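Local coordinates for protein techylectin-5A (Tachypleus tridentatus, PDB 1JC9) that recognises acetyl groups on microbial and other cell surfaces and agglutinates bacteria and human erythrocytes as a lectin of horseshoe crab innate immunity, at residues 46-49 / 50-53; 79-82 / 83-86; 122-125 / 126-129; 134-137 / 138-141. One frame throughout, in Å; residues are numbered along the deposited sequence.

Interaction 1: residues 46-49 / 50-53; sequences PTDC and ADIL
Ala50 and Asp51 lie in the first turn of helix 49-54, under the carboxylate of Asp48, the N-cap residue. From Ala50, the backbone N lies 2.8 Å from Asp48 OD1, but the N-H points well aside (118°) and the bond is weak. Asp51 gives the straighter capping bond: its N reaches the same OD1 at 2.9 Å and 163°, nearly in line with the C-O bond of the carboxylate. The Asp51 side chain reaches back in turn. With CG anti to its own carbonyl carbon (chi1 -76°), it offers OD2 to Thr47 twice, to the backbone N at 2.8 Å through the lone pair facing away from OD1, and to OG1 at 2.7 Å from above the carboxylate plane. Two donors of one residue thus grip a single oxygen, and the chain before the helix is folded onto its first turn. Ile52 donates its N to Asp48 O, and its CD1 lies 3.6 Å from Pro46 CB, where the CB-CG edge of the proline ring meets the tip of the isoleucine. Leu53 N closes the next helical bond, to Cys49 O. In the fibrinogen-like fold helix 49-54 is joined to strand 76-81 by the Cys49-Cys80 disulfide, while Asp48 OD2 turns to Arg137 and Tyr139, where helix 127-136 passes into strand 139-146, and Asp48 and Ala50 pack on Pro261 of strand 250-261.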
ATOM      1  N   PRO A  46       5.230  22.194   1.999  1.00 30.59           N
ATOM      2  CA  PRO A  46       5.718  20.832   1.727  1.00 26.55           C
ATOM      3  C   PRO A  46       4.645  19.962   1.063  1.00 23.38           C
ATOM      4  O   PRO A  46       3.524  19.864   1.562  1.00 22.28           O
ATOM      5  CB  PRO A  46       6.118  20.328   3.111  1.00 27.92           C
ATOM      6  CG  PRO A  46       5.159  21.058   4.024  1.00 28.57           C
ATOM      7  CD  PRO A  46       5.148  22.450   3.449  1.00 27.88           C
ATOM      8  N   THR A  47       4.999  19.331  -0.060  1.00 21.30           N
ATOM      9  CA  THR A  47       4.065  18.495  -0.816  1.00 19.51           C
ATOM     10  C   THR A  47       4.047  17.017  -0.423  1.00 20.41           C
ATOM     11  O   THR A  47       3.149  16.271  -0.836  1.00 19.81           O
ATOM     12  CB  THR A  47       4.354  18.584  -2.333  1.00 21.56           C
ATOM     13  OG1 THR A  47       5.635  18.002  -2.619  1.00 20.93           O
ATOM     14  CG2 THR A  47       4.346  20.042  -2.788  1.00 19.60           C
ATOM     15  N   ASP A  48       5.041  16.595   0.354  1.00 17.98           N
ATOM     16  CA  ASP A  48       5.135  15.210   0.812  1.00 18.79           C
ATOM     17  C   ASP A  48       6.197  15.105   1.900  1.00 19.08           C
ATOM     18  O   ASP A  48       6.757  16.110   2.326  1.00 19.19           O
ATOM     19  CB  ASP A  48       5.482  14.266  -0.351  1.00 17.24           C
ATOM     20  CG  ASP A  48       6.820  14.593  -0.996  1.00 19.03           C
ATOM     21  OD1 ASP A  48       7.703  15.130  -0.295  1.00 18.03           O
ATOM     22  OD2 ASP A  48       6.995  14.299  -2.202  1.00 18.20           O
ATOM     23  N   CYS A  49       6.487  13.888   2.347  1.00 19.81           N
ATOM     24  CA  CYS A  49       7.483  13.700   3.392  1.00 19.32           C
ATOM     25  C   CYS A  49       8.929  13.993   2.977  1.00 20.41           C
ATOM     26  O   CYS A  49       9.762  14.292   3.831  1.00 21.31           O
ATOM     27  CB  CYS A  49       7.387  12.286   3.945  1.00 18.11           C
ATOM     28  SG  CYS A  49       5.827  11.941   4.809  1.00 17.76           S
ATOM     29  N   ALA A  50       9.241  13.893   1.687  1.00 19.61           N
ATOM     30  CA  ALA A  50      10.598  14.193   1.233  1.00 21.04           C
ATOM     31  C   ALA A  50      10.841  15.686   1.455  1.00 23.33           C
ATOM     32  O   ALA A  50      11.923  16.089   1.887  1.00 23.77           O
ATOM     33  CB  ALA A  50      10.756  13.846  -0.249  1.00 21.32           C
ATOM     34  N   ASP A  51       9.826  16.501   1.156  1.00 22.63           N
ATOM     35  CA  ASP A  51       9.919  17.944   1.351  1.00 24.06           C
ATOM     36  C   ASP A  51      10.073  18.244   2.838  1.00 25.53           C
ATOM     37  O   ASP A  51      10.864  19.105   3.232  1.00 25.83           O
ATOM     38  CB  ASP A  51       8.659  18.657   0.840  1.00 24.35           C
ATOM     39  CG  ASP A  51       8.610  18.754  -0.671  1.00 23.49           C
ATOM     40  OD1 ASP A  51       9.621  18.439  -1.327  1.00 22.83           O
ATOM     41  OD2 ASP A  51       7.556  19.162  -1.200  1.00 25.06           O
ATOM     42  N   ILE A  52       9.303  17.538   3.660  1.00 25.72           N
ATOM     43  CA  ILE A  52       9.358  17.722   5.109  1.00 27.76           C
ATOM     44  C   ILE A  52      10.778  17.475   5.610  1.00 28.80           C
ATOM     45  O   ILE A  52      11.281  18.204   6.468  1.00 28.08           O
ATOM     46  CB  ILE A  52       8.397  16.747   5.839  1.00 26.82           C
ATOM     47  CG1 ILE A  52       6.940  17.095   5.516  1.00 26.60           C
ATOM     48  CG2 ILE A  52       8.639  16.796   7.341  1.00 24.93           C
ATOM     49  CD1 ILE A  52       6.448  18.371   6.151  1.00 26.54           C
ATOM     50  N   LEU A  53      11.424  16.445   5.067  1.00 30.42           N
ATOM     51  CA  LEU A  53      12.785  16.101   5.467  1.00 31.79           C
ATOM     52  C   LEU A  53      13.755  17.203   5.069  1.00 32.93           C
ATOM     53  O   LEU A  53      14.617  17.596   5.854  1.00 32.49           O
ATOM     54  CB  LEU A  53      13.222  14.785   4.817  1.00 31.64           C
ATOM     55  CG  LEU A  53      14.623  14.284   5.192  1.00 32.68           C
ATOM     56  CD1 LEU A  53      14.666  13.962   6.675  1.00 34.16           C
ATOM     57  CD2 LEU A  53      14.971  13.046   4.390  1.00 33.57           C
TER

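Interaction 2: residues 79-82 / 83-86; sequences YCDM and ETDG
Asp81 and Thr84 meet with their side chains crossing at about a right angle, and the carboxylate of the aspartate spans the turn between them. Asp81 carries CG opposite its backbone N (chi1 170°), which swings both oxygens forward over the residues that follow strand 76-81. OD2 receives the Thr84 hydroxyl at 2.6 Å from OG1, through the lone pair on the side of OD1. The hydroxyl is placed for this by a first torsion that sets OG1 beside its own backbone N, so that side chain and main chain of Thr84 address the same carboxylate. Asp81 OD1 takes two backbone donors. Glu83 N approaches Asp81 OD1 almost in line with the C-O bond at 2.9 Å. Thr84 N, 3.1 Å from Asp81 OD1, comes instead from the syn side and about 31° above the carboxylate plane, in a nearly straight bond of 171°. The bond from Glu83 N to OD1 closes an Asx turn, Thr84 N adds a second bond to the same oxygen, and the chain bends out of the strand into the loop that leads to strand 89-95. The Glu83 side chain leaves this site with its carboxylate directed to Ser60, and Met82 packs on Ile52 and Leu53 of helix 49-54. Three donors from two successive residues hold the Asp81 carboxylate, and Lys258 adds a salt bridge to OD2; this buried group is therefore probably stabilised as an anion, with its rotation fixed by bonds at both oxygens.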
ATOM      1  N   TYR A  79       1.820   9.943   7.584  1.00 21.27           N
ATOM      2  CA  TYR A  79       2.876   9.455   8.444  1.00 20.63           C
ATOM      3  C   TYR A  79       4.156   9.427   7.633  1.00 19.78           C
ATOM      4  O   TYR A  79       4.205   8.857   6.541  1.00 19.19           O
ATOM      5  CB  TYR A  79       2.570   8.057   8.974  1.00 22.01           C
ATOM      6  CG  TYR A  79       3.570   7.623  10.014  1.00 24.16           C
ATOM      7  CD1 TYR A  79       4.820   7.120   9.646  1.00 24.78           C
ATOM      8  CD2 TYR A  79       3.288   7.764  11.371  1.00 25.11           C
ATOM      9  CE1 TYR A  79       5.766   6.770  10.609  1.00 26.17           C
ATOM     10  CE2 TYR A  79       4.224   7.418  12.339  1.00 27.74           C
ATOM     11  CZ  TYR A  79       5.457   6.924  11.953  1.00 27.91           C
ATOM     12  OH  TYR A  79       6.377   6.590  12.916  1.00 31.55           O
ATOM     13  N   CYS A  80       5.189  10.062   8.169  1.00 18.93           N
ATOM     14  CA  CYS A  80       6.476  10.114   7.503  1.00 19.01           C
ATOM     15  C   CYS A  80       7.486   9.187   8.172  1.00 19.48           C
ATOM     16  O   CYS A  80       7.725   9.278   9.373  1.00 19.74           O
ATOM     17  CB  CYS A  80       7.037  11.535   7.540  1.00 17.70           C
ATOM     18  SG  CYS A  80       6.101  12.795   6.621  1.00 18.71           S
ATOM     19  N   ASP A  81       8.060   8.282   7.388  1.00 19.42           N
ATOM     20  CA  ASP A  81       9.086   7.377   7.887  1.00 20.42           C
ATOM     21  C   ASP A  81      10.385   8.102   7.542  1.00 21.03           C
ATOM     22  O   ASP A  81      10.766   8.177   6.372  1.00 20.07           O
ATOM     23  CB  ASP A  81       9.021   6.039   7.151  1.00 20.66           C
ATOM     24  CG  ASP A  81      10.207   5.137   7.459  1.00 21.81           C
ATOM     25  OD1 ASP A  81      11.159   5.590   8.136  1.00 21.10           O
ATOM     26  OD2 ASP A  81      10.189   3.975   7.007  1.00 21.56           O
ATOM     27  N   MET A  82      11.052   8.653   8.553  1.00 22.19           N
ATOM     28  CA  MET A  82      12.292   9.388   8.330  1.00 24.07           C
ATOM     29  C   MET A  82      13.535   8.570   8.660  1.00 25.79           C
ATOM     30  O   MET A  82      14.643   9.105   8.687  1.00 26.10           O
ATOM     31  CB  MET A  82      12.299  10.671   9.170  1.00 24.31           C
ATOM     32  CG  MET A  82      11.106  11.576   8.908  1.00 26.26           C
ATOM     33  SD  MET A  82      10.982  11.995   7.165  1.00 26.52           S
ATOM     34  CE  MET A  82      10.581  13.747   7.271  1.00 27.83           C
ATOM     35  N   GLU A  83      13.360   7.274   8.888  1.00 26.58           N
ATOM     36  CA  GLU A  83      14.487   6.426   9.248  1.00 28.79           C
ATOM     37  C   GLU A  83      14.981   5.474   8.164  1.00 28.26           C
ATOM     38  O   GLU A  83      16.182   5.355   7.938  1.00 29.27           O
ATOM     39  CB  GLU A  83      14.134   5.640  10.511  1.00 31.66           C
ATOM     40  CG  GLU A  83      14.034   6.519  11.751  1.00 40.40           C
ATOM     41  CD  GLU A  83      13.214   5.884  12.854  1.00 46.28           C
ATOM     42  OE1 GLU A  83      13.482   4.712  13.197  1.00 50.71           O
ATOM     43  OE2 GLU A  83      12.300   6.559  13.381  1.00 49.30           O
ATOM     44  N   THR A  84      14.062   4.804   7.486  1.00 27.14           N
ATOM     45  CA  THR A  84      14.441   3.851   6.452  1.00 25.28           C
ATOM     46  C   THR A  84      15.238   4.449   5.295  1.00 25.97           C
ATOM     47  O   THR A  84      14.789   5.381   4.631  1.00 26.33           O
ATOM     48  CB  THR A  84      13.200   3.156   5.874  1.00 24.62           C
ATOM     49  OG1 THR A  84      12.437   2.586   6.945  1.00 24.30           O
ATOM     50  CG2 THR A  84      13.606   2.063   4.911  1.00 23.07           C
ATOM     51  N   ASP A  85      16.428   3.902   5.069  1.00 24.18           N
ATOM     52  CA  ASP A  85      17.300   4.325   3.979  1.00 24.39           C
ATOM     53  C   ASP A  85      17.319   5.831   3.691  1.00 24.87           C
ATOM     54  O   ASP A  85      17.132   6.265   2.556  1.00 24.11           O
ATOM     55  CB  ASP A  85      16.920   3.538   2.719  1.00 25.16           C
ATOM     56  CG  ASP A  85      17.802   3.856   1.534  1.00 26.71           C
ATOM     57  OD1 ASP A  85      19.003   4.126   1.729  1.00 30.42           O
ATOM     58  OD2 ASP A  85      17.295   3.819   0.395  1.00 29.98           O
ATOM     59  N   GLY A  86      17.546   6.629   4.726  1.00 25.88           N
ATOM     60  CA  GLY A  86      17.617   8.067   4.531  1.00 26.91           C
ATOM     61  C   GLY A  86      16.364   8.851   4.866  1.00 27.42           C
ATOM     62  O   GLY A  86      16.426  10.068   5.018  1.00 28.91           O
TER

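Interaction 3: residues 122-125 / 126-129; sequences DFWL and GNDR
Two hydrogen bonds, one from an indole and one from a guanidinium group, join Trp124 and Leu125 to Asn127 and Arg129. In the first, Trp124 NE1 lies 3.1 Å from Asn127 OD1, a weak bond bent to 133°. The amide oxygen sits at the edge of the indole, close to its plane, and is as near to CZ2 as to NE1, while the amide stands at 89° to the ring. Trp124 has CG opposite its backbone N, which brings the pyrrole side of the ring alongside the start of the helix. The second bond is straighter: Arg129 NH1 donates to Leu125 O at 3.1 Å and 153°, lying in the plane of that carbonyl, so the arginine reaches back to the main chain before the helix. These contacts span the passage from the short strand 123-124, paired with strand 89-95 in the sheet of the fibrinogen-like domain, into helix 127-136, with Gly126 taking a positive phi at the N-cap position. Close packing completes the join. Trp124 CD1 rests 3.4 Å from Gly126 N, and in an apolar contact Leu125 CG touches Arg129 CB at 4.1 Å, those two side chains crossing at about a right angle. Beyond the turn, Trp124 meets Tyr112 edge to face, and Leu125 packs on Ile92 and Leu133.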
ATOM      1  N   ASP A 122      -2.701   0.830  11.903  1.00 23.53           N
ATOM      2  CA  ASP A 122      -2.975   0.215  10.605  1.00 22.61           C
ATOM      3  C   ASP A 122      -3.977   1.060   9.821  1.00 22.09           C
ATOM      4  O   ASP A 122      -4.983   1.514  10.368  1.00 21.57           O
ATOM      5  CB  ASP A 122      -3.463  -1.234  10.771  1.00 25.08           C
ATOM      6  CG  ASP A 122      -4.540  -1.392  11.841  1.00 27.88           C
ATOM      7  OD1 ASP A 122      -4.681  -0.507  12.711  1.00 29.65           O
ATOM      8  OD2 ASP A 122      -5.236  -2.429  11.819  1.00 28.78           O
ATOM      9  N   PHE A 123      -3.695   1.284   8.538  1.00 20.07           N
ATOM     10  CA  PHE A 123      -4.568   2.122   7.722  1.00 18.93           C
ATOM     11  C   PHE A 123      -4.310   1.989   6.223  1.00 18.04           C
ATOM     12  O   PHE A 123      -3.366   1.330   5.793  1.00 18.76           O
ATOM     13  CB  PHE A 123      -4.350   3.591   8.086  1.00 17.43           C
ATOM     14  CG  PHE A 123      -3.036   4.141   7.585  1.00 19.45           C
ATOM     15  CD1 PHE A 123      -1.832   3.748   8.170  1.00 19.49           C
ATOM     16  CD2 PHE A 123      -2.998   4.992   6.481  1.00 19.21           C
ATOM     17  CE1 PHE A 123      -0.608   4.191   7.660  1.00 20.52           C
ATOM     18  CE2 PHE A 123      -1.780   5.442   5.961  1.00 18.30           C
ATOM     19  CZ  PHE A 123      -0.584   5.041   6.549  1.00 21.48           C
ATOM     20  N   TRP A 124      -5.177   2.641   5.452  1.00 17.80           N
ATOM     21  CA  TRP A 124      -5.088   2.720   3.999  1.00 18.23           C
ATOM     22  C   TRP A 124      -5.340   4.203   3.765  1.00 18.93           C
ATOM     23  O   TRP A 124      -6.398   4.713   4.125  1.00 19.11           O
ATOM     24  CB  TRP A 124      -6.177   1.892   3.312  1.00 17.77           C
ATOM     25  CG  TRP A 124      -6.146   2.043   1.808  1.00 19.00           C
ATOM     26  CD1 TRP A 124      -7.001   2.781   1.036  1.00 19.55           C
ATOM     27  CD2 TRP A 124      -5.198   1.455   0.906  1.00 17.99           C
ATOM     28  NE1 TRP A 124      -6.644   2.684  -0.293  1.00 19.57           N
ATOM     29  CE2 TRP A 124      -5.540   1.877  -0.398  1.00 18.18           C
ATOM     30  CE3 TRP A 124      -4.091   0.610   1.074  1.00 18.50           C
ATOM     31  CZ2 TRP A 124      -4.819   1.482  -1.529  1.00 17.84           C
ATOM     32  CZ3 TRP A 124      -3.373   0.218  -0.054  1.00 18.71           C
ATOM     33  CH2 TRP A 124      -3.743   0.656  -1.337  1.00 18.78           C
ATOM     34  N   LEU A 125      -4.369   4.896   3.179  1.00 18.90           N
ATOM     35  CA  LEU A 125      -4.489   6.334   2.968  1.00 18.68           C
ATOM     36  C   LEU A 125      -5.705   6.798   2.173  1.00 17.74           C
ATOM     37  O   LEU A 125      -6.276   7.841   2.476  1.00 19.60           O
ATOM     38  CB  LEU A 125      -3.210   6.874   2.313  1.00 18.70           C
ATOM     39  CG  LEU A 125      -3.061   8.397   2.296  1.00 20.86           C
ATOM     40  CD1 LEU A 125      -2.965   8.918   3.732  1.00 20.15           C
ATOM     41  CD2 LEU A 125      -1.818   8.786   1.509  1.00 21.34           C
ATOM     42  N   GLY A 126      -6.101   6.037   1.156  1.00 18.38           N
ATOM     43  CA  GLY A 126      -7.239   6.435   0.335  1.00 16.91           C
ATOM     44  C   GLY A 126      -6.796   6.560  -1.110  1.00 16.16           C
ATOM     45  O   GLY A 126      -5.800   7.225  -1.395  1.00 16.51           O
ATOM     46  N   ASN A 127      -7.523   5.937  -2.030  1.00 15.57           N
ATOM     47  CA  ASN A 127      -7.130   5.979  -3.434  1.00 17.03           C
ATOM     48  C   ASN A 127      -7.114   7.370  -4.064  1.00 18.02           C
ATOM     49  O   ASN A 127      -6.230   7.666  -4.873  1.00 17.72           O
ATOM     50  CB  ASN A 127      -7.993   5.014  -4.256  1.00 16.66           C
ATOM     51  CG  ASN A 127      -7.778   3.559  -3.856  1.00 20.25           C
ATOM     52  OD1 ASN A 127      -6.719   3.197  -3.333  1.00 21.59           O
ATOM     53  ND2 ASN A 127      -8.769   2.715  -4.115  1.00 22.44           N
ATOM     54  N   ASP A 128      -8.062   8.233  -3.706  1.00 18.01           N
ATOM     55  CA  ASP A 128      -8.053   9.582  -4.276  1.00 20.52           C
ATOM     56  C   ASP A 128      -6.800  10.315  -3.805  1.00 19.83           C
ATOM     57  O   ASP A 128      -6.218  11.105  -4.545  1.00 19.16           O
ATOM     58  CB  ASP A 128      -9.293  10.385  -3.860  1.00 19.30           C
ATOM     59  CG  ASP A 128     -10.547   9.959  -4.602  1.00 21.23           C
ATOM     60  OD1 ASP A 128     -10.436   9.374  -5.703  1.00 21.23           O
ATOM     61  OD2 ASP A 128     -11.652  10.228  -4.091  1.00 22.84           O
ATOM     62  N   ARG A 129      -6.381  10.046  -2.573  1.00 20.42           N
ATOM     63  CA  ARG A 129      -5.184  10.689  -2.037  1.00 19.97           C
ATOM     64  C   ARG A 129      -3.926  10.097  -2.653  1.00 18.20           C
ATOM     65  O   ARG A 129      -2.963  10.811  -2.923  1.00 19.79           O
ATOM     66  CB  ARG A 129      -5.137  10.543  -0.517  1.00 19.49           C
ATOM     67  CG  ARG A 129      -6.112  11.438   0.215  1.00 21.18           C
ATOM     68  CD  ARG A 129      -6.284  10.930   1.621  1.00 24.28           C
ATOM     69  NE  ARG A 129      -7.131  11.781   2.451  1.00 27.04           N
ATOM     70  CZ  ARG A 129      -7.544  11.434   3.667  1.00 27.68           C
ATOM     71  NH1 ARG A 129      -7.189  10.258   4.181  1.00 28.43           N
ATOM     72  NH2 ARG A 129      -8.304  12.254   4.370  1.00 24.73           N
TER

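Interaction 4: residues 134-137 / 138-141; sequences TNQR and NYMI
Thr134 starts the contact through its backbone, its CA lying 3.9 Å from Tyr139 CD1. A water lies 2.7 Å from Thr134 O, probably donating to it, and accepts from Tyr139 N at 3.0 Å, bridging the last turn of helix 127-136 to the first residue of the strand. Gln136 reaches the far end of the same tyrosine: NE2 donates to Tyr139 OH at 2.9 Å in an almost straight bond of 170°, with the hydroxyl oxygen lying in the amide plane, and also bonds Thr47 O. The amide and the ring are nearly coplanar, 26° apart, and Gln136 CG comes to the ring edge. The segment is the turn by which helix 127-136 passes into strand 139-146, a central strand of the fibrinogen-like sheet between strands 152-162 and 250-261, and the Tyr139 ring fills the inside of this turn. Arg137 follows with CG wedged between its backbone N and carbonyl carbon (chi1 59°), an orientation that carries the extended chain obliquely across the tyrosine: CG touches Tyr139 CE1 at 3.5 Å, and the guanidinium places one face over the hydroxyl oxygen, OH standing 3.8 Å above its centre. Arg137 O also lies 3.2 Å from Tyr139 CD1. Both polar ends turn toward Asp48, Arg137 NH2 in a salt bridge and Tyr139 OH in a hydrogen bond, while Arg137 NH1 meets Thr47 OG1.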
ATOM      1  N   THR A 134       0.820  10.399  -6.104  1.00 16.70           N
ATOM      2  CA  THR A 134       1.620   9.751  -7.148  1.00 16.04           C
ATOM      3  C   THR A 134       1.643  10.452  -8.495  1.00 16.45           C
ATOM      4  O   THR A 134       2.496  10.164  -9.339  1.00 15.81           O
ATOM      5  CB  THR A 134       1.189   8.280  -7.373  1.00 16.15           C
ATOM      6  OG1 THR A 134      -0.199   8.219  -7.728  1.00 15.94           O
ATOM      7  CG2 THR A 134       1.419   7.468  -6.107  1.00 16.95           C
ATOM      8  N   ASN A 135       0.712  11.376  -8.707  1.00 18.00           N
ATOM      9  CA  ASN A 135       0.664  12.101  -9.968  1.00 18.50           C
ATOM     10  C   ASN A 135       1.311  13.487  -9.922  1.00 18.34           C
ATOM     11  O   ASN A 135       1.526  14.088 -10.971  1.00 19.17           O
ATOM     12  CB  ASN A 135      -0.786  12.218 -10.456  1.00 18.77           C
ATOM     13  CG  ASN A 135      -1.316  10.913 -11.042  1.00 20.93           C
ATOM     14  OD1 ASN A 135      -1.462  10.780 -12.256  1.00 23.75           O
ATOM     15  ND2 ASN A 135      -1.596   9.942 -10.179  1.00 23.11           N
ATOM     16  N   GLN A 136       1.637  13.997  -8.732  1.00 17.50           N
ATOM     17  CA  GLN A 136       2.250  15.329  -8.650  1.00 18.91           C
ATOM     18  C   GLN A 136       3.695  15.303  -9.130  1.00 20.24           C
ATOM     19  O   GLN A 136       4.274  16.337  -9.467  1.00 18.52           O
ATOM     20  CB  GLN A 136       2.141  15.917  -7.231  1.00 17.51           C
ATOM     21  CG  GLN A 136       2.851  15.173  -6.123  1.00 15.92           C
ATOM     22  CD  GLN A 136       2.539  15.777  -4.760  1.00 17.14           C
ATOM     23  OE1 GLN A 136       1.691  16.663  -4.648  1.00 17.67           O
ATOM     24  NE2 GLN A 136       3.212  15.297  -3.722  1.00 13.55           N
ATOM     25  N   ARG A 137       4.274  14.108  -9.151  1.00 22.34           N
ATOM     26  CA  ARG A 137       5.620  13.899  -9.670  1.00 23.65           C
ATOM     27  C   ARG A 137       5.948  12.419  -9.699  1.00 23.59           C
ATOM     28  O   ARG A 137       5.089  11.594  -9.389  1.00 22.08           O
ATOM     29  CB  ARG A 137       6.678  14.698  -8.901  1.00 27.45           C
ATOM     30  CG  ARG A 137       6.836  14.466  -7.416  1.00 31.58           C
ATOM     31  CD  ARG A 137       8.113  15.196  -7.036  1.00 35.73           C
ATOM     32  NE  ARG A 137       8.409  15.267  -5.612  1.00 41.26           N
ATOM     33  CZ  ARG A 137       7.885  16.160  -4.778  1.00 44.69           C
ATOM     34  NH1 ARG A 137       7.017  17.064  -5.221  1.00 45.13           N
ATOM     35  NH2 ARG A 137       8.272  16.172  -3.504  1.00 42.93           N
ATOM     36  N   ASN A 138       7.170  12.074 -10.086  1.00 21.72           N
ATOM     37  CA  ASN A 138       7.539  10.665 -10.191  1.00 22.83           C
ATOM     38  C   ASN A 138       8.017  10.035  -8.887  1.00 20.95           C
ATOM     39  O   ASN A 138       8.998  10.469  -8.288  1.00 20.77           O
ATOM     40  CB  ASN A 138       8.589  10.492 -11.293  1.00 23.11           C
ATOM     41  CG  ASN A 138       8.761   9.047 -11.709  1.00 26.72           C
ATOM     42  OD1 ASN A 138       7.806   8.273 -11.718  1.00 27.61           O
ATOM     43  ND2 ASN A 138       9.982   8.678 -12.075  1.00 27.39           N
ATOM     44  N   TYR A 139       7.308   8.995  -8.459  1.00 19.48           N
ATOM     45  CA  TYR A 139       7.625   8.294  -7.221  1.00 19.48           C
ATOM     46  C   TYR A 139       7.973   6.830  -7.404  1.00 19.32           C
ATOM     47  O   TYR A 139       7.616   6.206  -8.403  1.00 20.78           O
ATOM     48  CB  TYR A 139       6.436   8.336  -6.249  1.00 17.95           C
ATOM     49  CG  TYR A 139       6.135   9.677  -5.640  1.00 15.52           C
ATOM     50  CD1 TYR A 139       5.372  10.624  -6.320  1.00 16.85           C
ATOM     51  CD2 TYR A 139       6.623  10.004  -4.379  1.00 14.97           C
ATOM     52  CE1 TYR A 139       5.102  11.868  -5.752  1.00 18.46           C
ATOM     53  CE2 TYR A 139       6.365  11.238  -3.805  1.00 18.38           C
ATOM     54  CZ  TYR A 139       5.606  12.166  -4.493  1.00 17.63           C
ATOM     55  OH  TYR A 139       5.368  13.386  -3.915  1.00 18.01           O
ATOM     56  N   MET A 140       8.678   6.290  -6.417  1.00 19.40           N
ATOM     57  CA  MET A 140       8.999   4.873  -6.396  1.00 20.07           C
ATOM     58  C   MET A 140       8.274   4.395  -5.142  1.00 18.70           C
ATOM     59  O   MET A 140       8.070   5.177  -4.209  1.00 19.21           O
ATOM     60  CB  MET A 140      10.508   4.624  -6.270  1.00 23.60           C
ATOM     61  CG  MET A 140      11.166   5.181  -5.020  1.00 26.69           C
ATOM     62  SD  MET A 140      12.886   4.611  -4.870  1.00 35.45           S
ATOM     63  CE  MET A 140      13.557   5.139  -6.438  1.00 29.41           C
ATOM     64  N   ILE A 141       7.847   3.141  -5.126  1.00 17.95           N
ATOM     65  CA  ILE A 141       7.161   2.621  -3.957  1.00 17.41           C
ATOM     66  C   ILE A 141       8.034   1.562  -3.306  1.00 18.11           C
ATOM     67  O   ILE A 141       8.689   0.775  -3.986  1.00 19.46           O
ATOM     68  CB  ILE A 141       5.775   2.008  -4.317  1.00 16.38           C
ATOM     69  CG1 ILE A 141       5.111   1.453  -3.055  1.00 17.37           C
ATOM     70  CG2 ILE A 141       5.927   0.906  -5.353  1.00 14.72           C
ATOM     71  CD1 ILE A 141       3.681   1.004  -3.261  1.00 19.16           C
TER
HETATM   72  O   HOH W   1       4.667   8.558  -9.732  1.00 17.70           O

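Overall arrangement
The four contacts follow one another along the chain; none nests within or crosses another. Interaction 1 starts helix 49-54 near the N-terminal end of the modelled chain. Interaction 2 turns the chain between strands 76-81 and 89-95 and touches interaction 1 through the Cys49-Cys80 disulfide and through Met82 and Gly86 beside Cys49 and Leu53. Interactions 3 and 4 lie at the two ends of helix 127-136, where strand 123-124 enters it and strand 139-146 leaves; their centres are about 15 Å apart. Interaction 4 returns to interaction 1 at Asp48, linking helix 49-54 to the sheet that interactions 2, 3 and 4 all reach.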